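Local coordinates for putative gdp-fucose protein o-fucosyltransferase 1 (Caenorhabditis elegans, PDB 3ZY2) that belongs to the GDP-fucose protein O-fucosyltransferase family of the GT-B clan and holds guanosine-5'-diphosphate in a pocket, at residues A[124-129]-A[170-175]; A[326-331]-A[342-347]. All coordinates share one frame; numbering follows the deposited sequence.

Interaction 1: A[124-129]-A[170-175]; sequences PYWDQI and AFSSAP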
loop_
_atom_site.group_PDB
_atom_site.type_symbol
_atom_site.label_atom_id
_atom_site.label_comp_id
_atom_site.label_asym_id
_atom_site.label_seq_id
_atom_site.Cartn_x
_atom_site.Cartn_y
_atom_site.Cartn_z
ATOM N N PRO A 124 -11.232 -1.586 -15.150
ATOM C CA PRO A 124 -12.145 -0.783 -15.979
ATOM C C PRO A 124 -11.741 0.691 -16.139
ATOM O O PRO A 124 -11.935 1.251 -17.224
ATOM C CB PRO A 124 -13.496 -0.923 -15.263
ATOM C CG PRO A 124 -13.394 -2.261 -14.578
ATOM C CD PRO A 124 -11.974 -2.338 -14.117
ATOM N N TYR A 125 -11.171 1.305 -15.100
ATOM C CA TYR A 125 -10.724 2.699 -15.187
ATOM C C TYR A 125 -9.674 2.918 -16.266
ATOM O O TYR A 125 -9.837 3.771 -17.155
ATOM C CB TYR A 125 -10.192 3.184 -13.850
ATOM C CG TYR A 125 -9.917 4.659 -13.836
ATOM C CD1 TYR A 125 -10.915 5.549 -13.446
ATOM C CD2 TYR A 125 -8.660 5.167 -14.181
ATOM C CE1 TYR A 125 -10.691 6.904 -13.424
ATOM C CE2 TYR A 125 -8.412 6.537 -14.137
ATOM C CZ TYR A 125 -9.440 7.398 -13.772
ATOM O OH TYR A 125 -9.212 8.747 -13.705
ATOM N N TRP A 126 -8.601 2.140 -16.211
ATOM C CA TRP A 126 -7.537 2.300 -17.199
ATOM C C TRP A 126 -7.961 1.762 -18.567
ATOM O O TRP A 126 -7.569 2.335 -19.582
ATOM C CB TRP A 126 -6.231 1.692 -16.691
ATOM C CG TRP A 126 -5.715 2.392 -15.446
ATOM C CD1 TRP A 126 -5.739 1.903 -14.163
ATOM C CD2 TRP A 126 -5.137 3.715 -15.355
ATOM N NE1 TRP A 126 -5.190 2.817 -13.293
ATOM C CE2 TRP A 126 -4.818 3.940 -13.990
ATOM C CE3 TRP A 126 -4.855 4.726 -16.286
ATOM C CZ2 TRP A 126 -4.228 5.127 -13.535
ATOM C CZ3 TRP A 126 -4.251 5.913 -15.828
ATOM C CH2 TRP A 126 -3.961 6.104 -14.459
ATOM N N ASP A 127 -8.788 0.707 -18.589
ATOM C CA ASP A 127 -9.364 0.181 -19.841
ATOM C C ASP A 127 -10.127 1.274 -20.582
ATOM O O ASP A 127 -10.023 1.392 -21.810
ATOM C CB ASP A 127 -10.332 -0.981 -19.575
ATOM C CG ASP A 127 -9.639 -2.326 -19.458
ATOM O OD1 ASP A 127 -8.419 -2.424 -19.718
ATOM O OD2 ASP A 127 -10.359 -3.305 -19.126
ATOM N N GLN A 128 -10.886 2.068 -19.825
ATOM C CA GLN A 128 -11.736 3.130 -20.389
ATOM C C GLN A 128 -10.946 4.113 -21.243
ATOM O O GLN A 128 -11.458 4.631 -22.241
ATOM C CB GLN A 128 -12.504 3.868 -19.286
ATOM C CG GLN A 128 -13.000 5.305 -19.635
ATOM C CD GLN A 128 -13.987 5.371 -20.798
ATOM O OE1 GLN A 128 -14.652 4.387 -21.139
ATOM N NE2 GLN A 128 -14.080 6.546 -21.420
ATOM N N ILE A 129 -9.703 4.361 -20.849
ATOM C CA ILE A 129 -8.839 5.261 -21.592
ATOM C C ILE A 129 -7.751 4.508 -22.356
ATOM O O ILE A 129 -6.757 5.099 -22.781
ATOM C CB ILE A 129 -8.280 6.414 -20.696
ATOM C CG1 ILE A 129 -7.459 5.878 -19.513
ATOM C CG2 ILE A 129 -9.418 7.334 -20.252
ATOM C CD1 ILE A 129 -6.597 6.954 -18.819
ATOM N N ALA A 170 1.790 8.354 -13.412
ATOM C CA ALA A 170 0.487 7.692 -13.412
ATOM C C ALA A 170 0.296 6.840 -12.174
ATOM O O ALA A 170 1.064 5.926 -11.934
ATOM C CB ALA A 170 0.321 6.846 -14.670
ATOM N N PHE A 171 -0.740 7.137 -11.393
ATOM C CA PHE A 171 -0.991 6.477 -10.107
ATOM C C PHE A 171 -2.311 5.689 -10.135
ATOM O O PHE A 171 -3.378 6.263 -10.394
ATOM C CB PHE A 171 -1.090 7.528 -8.996
ATOM C CG PHE A 171 0.125 8.404 -8.833
ATOM C CD1 PHE A 171 0.259 9.599 -9.562
ATOM C CD2 PHE A 171 1.108 8.091 -7.887
ATOM C CE1 PHE A 171 1.352 10.423 -9.382
ATOM C CE2 PHE A 171 2.195 8.917 -7.708
ATOM C CZ PHE A 171 2.345 10.067 -8.456
ATOM N N SER A 172 -2.272 4.390 -9.857
ATOM C CA SER A 172 -3.528 3.640 -9.807
ATOM C C SER A 172 -4.250 3.853 -8.487
ATOM O O SER A 172 -5.463 3.643 -8.395
ATOM C CB SER A 172 -3.347 2.147 -10.093
ATOM O OG SER A 172 -4.480 1.647 -10.801
ATOM N N SER A 173 -3.515 4.307 -7.478
ATOM C CA SER A 173 -4.136 4.787 -6.257
ATOM C C SER A 173 -3.825 6.261 -6.069
ATOM O O SER A 173 -2.688 6.686 -6.227
ATOM C CB SER A 173 -3.648 3.996 -5.054
ATOM O OG SER A 173 -4.282 2.733 -5.024
ATOM N N ALA A 174 -4.840 7.026 -5.686
ATOM C CA ALA A 174 -4.684 8.470 -5.544
ATOM C C ALA A 174 -3.519 8.789 -4.610
ATOM O O ALA A 174 -3.486 8.268 -3.482
ATOM C CB ALA A 174 -5.979 9.073 -5.017
ATOM N N PRO A 175 -2.575 9.658 -5.049
ATOM C CA PRO A 175 -1.439 10.006 -4.190
ATOM C C PRO A 175 -1.825 11.072 -3.165
ATOM O O PRO A 175 -1.317 12.214 -3.189
ATOM C CB PRO A 175 -0.385 10.526 -5.183
ATOM C CG PRO A 175 -1.169 11.049 -6.315
ATOM C CD PRO A 175 -2.384 10.154 -6.429
#

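Interaction 2: A[326-331]-A[342-347]; sequences DLFVGN and RERDHA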
loop_
_atom_site.group_PDB
_atom_site.type_symbol
_atom_site.label_atom_id
_atom_site.label_comp_id
_atom_site.label_asym_id
_atom_site.label_seq_id
_atom_site.Cartn_x
_atom_site.Cartn_y
_atom_site.Cartn_z
ATOM N N ASP A 326 -30.493 26.845 3.527
ATOM C CA ASP A 326 -30.305 27.837 4.587
ATOM C C ASP A 326 -29.604 27.224 5.777
ATOM O O ASP A 326 -28.788 27.898 6.405
ATOM C CB ASP A 326 -31.644 28.469 4.941
ATOM C CG ASP A 326 -32.268 29.183 3.743
ATOM O OD1 ASP A 326 -32.911 28.504 2.892
ATOM O OD2 ASP A 326 -32.088 30.430 3.619
ATOM N N LEU A 327 -29.890 25.965 6.077
ATOM C CA LEU A 327 -29.188 25.200 7.121
ATOM C C LEU A 327 -29.052 23.762 6.636
ATOM O O LEU A 327 -30.008 23.208 6.107
ATOM C CB LEU A 327 -29.956 25.209 8.446
ATOM C CG LEU A 327 -29.320 24.354 9.559
ATOM C CD1 LEU A 327 -27.972 24.955 9.996
ATOM C CD2 LEU A 327 -30.253 24.210 10.750
ATOM N N PHE A 328 -27.862 23.188 6.782
ATOM C CA PHE A 328 -27.580 21.795 6.452
ATOM C C PHE A 328 -27.364 21.033 7.751
ATOM O O PHE A 328 -26.612 21.494 8.605
ATOM C CB PHE A 328 -26.310 21.709 5.615
ATOM C CG PHE A 328 -25.757 20.296 5.454
ATOM C CD1 PHE A 328 -26.533 19.263 4.922
ATOM C CD2 PHE A 328 -24.445 20.022 5.810
ATOM C CE1 PHE A 328 -25.982 17.994 4.771
ATOM C CE2 PHE A 328 -23.911 18.734 5.658
ATOM C CZ PHE A 328 -24.681 17.723 5.120
ATOM N N VAL A 329 -28.059 19.902 7.899
ATOM C CA VAL A 329 -27.764 18.943 8.997
ATOM C C VAL A 329 -27.260 17.660 8.359
ATOM O O VAL A 329 -28.005 16.983 7.638
ATOM C CB VAL A 329 -28.978 18.647 9.914
ATOM C CG1 VAL A 329 -28.521 17.855 11.164
ATOM C CG2 VAL A 329 -29.667 19.934 10.343
ATOM N N GLY A 330 -25.992 17.338 8.601
ATOM C CA GLY A 330 -25.391 16.160 7.986
ATOM C C GLY A 330 -25.088 15.027 8.930
ATOM O O GLY A 330 -25.423 15.098 10.125
ATOM N N ASN A 331 -24.442 14.015 8.361
ATOM C CA ASN A 331 -23.917 12.889 9.111
ATOM C C ASN A 331 -22.420 13.083 9.223
ATOM O O ASN A 331 -21.712 13.130 8.216
ATOM C CB ASN A 331 -24.236 11.595 8.378
ATOM C CG ASN A 331 -23.815 10.400 9.159
ATOM O OD1 ASN A 331 -22.625 10.231 9.426
ATOM N ND2 ASN A 331 -24.775 9.585 9.586
ATOM N N ARG A 342 -17.769 21.071 3.507
ATOM C CA ARG A 342 -16.675 21.855 2.918
ATOM C C ARG A 342 -17.153 22.909 1.918
ATOM O O ARG A 342 -16.597 24.023 1.859
ATOM C CB ARG A 342 -15.656 20.931 2.241
ATOM C CG ARG A 342 -14.939 20.026 3.232
ATOM C CD ARG A 342 -13.803 19.238 2.570
ATOM N NE ARG A 342 -14.264 18.455 1.423
ATOM C CZ ARG A 342 -14.290 17.127 1.385
ATOM N NH1 ARG A 342 -13.904 16.404 2.433
ATOM N NH2 ARG A 342 -14.678 16.523 0.272
ATOM N N GLU A 343 -18.167 22.559 1.133
ATOM C CA GLU A 343 -18.706 23.516 0.177
ATOM C C GLU A 343 -19.316 24.688 0.937
ATOM O O GLU A 343 -19.071 25.868 0.621
ATOM C CB GLU A 343 -19.729 22.847 -0.753
ATOM C CG GLU A 343 -20.305 23.878 -1.746
ATOM C CD GLU A 343 -21.126 23.269 -2.870
ATOM O OE1 GLU A 343 -20.998 22.056 -3.085
ATOM O OE2 GLU A 343 -21.851 24.029 -3.551
ATOM N N ARG A 344 -20.084 24.368 1.963
ATOM C CA ARG A 344 -20.725 25.417 2.760
ATOM C C ARG A 344 -19.705 26.261 3.502
ATOM O O ARG A 344 -19.883 27.471 3.647
ATOM C CB ARG A 344 -21.739 24.814 3.717
ATOM C CG ARG A 344 -22.902 24.182 2.949
ATOM C CD ARG A 344 -23.934 23.572 3.925
ATOM N NE ARG A 344 -24.650 24.598 4.718
ATOM C CZ ARG A 344 -25.649 25.342 4.249
ATOM N NH1 ARG A 344 -26.072 25.183 2.993
ATOM N NH2 ARG A 344 -26.234 26.254 5.035
ATOM N N ASP A 345 -18.615 25.640 3.927
ATOM C CA ASP A 345 -17.567 26.389 4.619
ATOM C C ASP A 345 -16.764 27.297 3.693
ATOM O O ASP A 345 -16.312 28.365 4.126
ATOM C CB ASP A 345 -16.605 25.395 5.238
ATOM C CG ASP A 345 -17.129 24.764 6.524
ATOM O OD1 ASP A 345 -18.151 25.223 7.094
ATOM O OD2 ASP A 345 -16.451 23.819 6.999
ATOM N N HIS A 346 -16.536 26.863 2.449
ATOM C CA HIS A 346 -15.467 27.449 1.623
ATOM C C HIS A 346 -15.829 28.014 0.265
ATOM O O HIS A 346 -15.022 28.750 -0.299
ATOM C CB HIS A 346 -14.335 26.429 1.410
ATOM C CG HIS A 346 -13.729 25.937 2.692
ATOM N ND1 HIS A 346 -12.965 26.748 3.511
ATOM C CD2 HIS A 346 -13.773 24.722 3.288
ATOM C CE1 HIS A 346 -12.584 26.047 4.567
ATOM N NE2 HIS A 346 -13.057 24.820 4.455
ATOM N N ALA A 347 -17.003 27.683 -0.275
ATOM C CA ALA A 347 -17.336 28.126 -1.641
ATOM C C ALA A 347 -17.453 29.638 -1.718
ATOM O O ALA A 347 -17.053 30.244 -2.721
ATOM C CB ALA A 347 -18.609 27.477 -2.151
#

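Interaction 1: A[124-129]-A[170-175]
Trp126 reaches from helix 122-128 to the end of strand 168-171 and takes part in every close approach across this contact, its indole meeting Ala170, Phe171 and Ser172 in turn. From CB the side chain leaves with CG anti to the carbonyl carbon (chi1 -63°), which carries the ring off the helix toward the strand with its NE1-CZ2 edge leading. CD1 passes 3.6 Å from Ser172 OG, and the next atom makes the polar link: NE1 donates to Ser172 OG over 2.8 Å. The bond is somewhat bent, 151° at the hydrogen, and the oxygen is tilted 15° out of the indole plane. That hydroxyl is gripped twice, because it is also hydrogen-bonded to the carbonyl oxygen of Ser116; with the carbonyl as acceptor and NE1 as donor, its rotation is fixed and the buried indole N-H is satisfied. Farther along the same edge, CZ2 sits 3.4 Å from Phe171 O, which lies near the ring plane and so meets a C-H edge rather than a face. At the far end CH2 touches Ala170 CB at 4.4 Å, an oblique apolar contact. One face of the indole is covered by its own neighbour: Tyr125 CD2 lies over the ring centre, 3.9 Å above the plane, while Phe133 packs against Trp126 edge-to-face. On the strand, Phe171 turns its CB away from the helix, and its ring takes Pro175 CG over one face, 3.7 Å above the plane. Strand 168-171 runs inside the six-stranded parallel sheet, between strands 10-13 and 95-98. Helix 122-128 also rests on helix 77-88 through Tyr125 and Met77, whereas Ala174 and Pro175 lead on to helix 20-37.

Interaction 2: A[326-331]-A[342-347]
Arg344 stretches from helix 335-346 to strand 327-330 and lays its guanidinium against the backbone and CB of Phe328. The van der Waals part comes first: Phe328 CB lies over one face of the guanidinium, 3.5 Å from Arg344 NE, and at the same 3.5 Å from Arg344 CD. The methylene CD also nears the root of the aromatic ring, 4.0 Å from Phe328 CG. Ring and guanidinium do not stack, their planes standing 49° apart. A bend at chi3 (68°) turns the guanidinium so that Phe328 N, too, sits above that plane, 3.7 Å up and toward its rim. Phe328 itself points CB at the helix, but with CG anti to the backbone N (chi1 168°) its ring leads away from the helix and along the strand toward Gly330, whose N lies over the ring centre.

The polar part belongs to the edge of the guanidinium. Arg344 NH2 is 3.3 Å from Asp326 O, near the group's plane, and NH2 also donates to the carbonyl oxygen of Pro353; NH1 donates to that of Ala325. Carbonyls just ahead of strands 327-330 and 354-356 thus help to hold this buried cation. The carboxylate of Asp326 turns elsewhere, to Lys211 and Phe213 N.

Strand 327-330, helix 335-346 and strand 354-356 form a beta-alpha-beta unit, and strand 327-330 lies between strands 213-218 and 354-356, with Phe328 touching His217 of the guanosine-5'-diphosphate pocket.

In the fold
Both contacts are buried and each sets a helix against a parallel sheet, yet they share no element: their centres are 30 Å apart, on opposite sides of the chain's centre. Interaction 1 belongs to the six-stranded sheet and interaction 2 to the five-stranded one, an arrangement that fits the two Rossmann-like domains of a GT-B fold. In each, a single long side chain from the helix spans the gap. The neutral indole of interaction 1 spends its one N-H on a serine beyond the strand's end, whereas the charged guanidinium of interaction 2 finds backbone carbonyls. Interaction 2 lies close to guanosine-5'-diphosphate, about 9 Å from the Phe328 side chain.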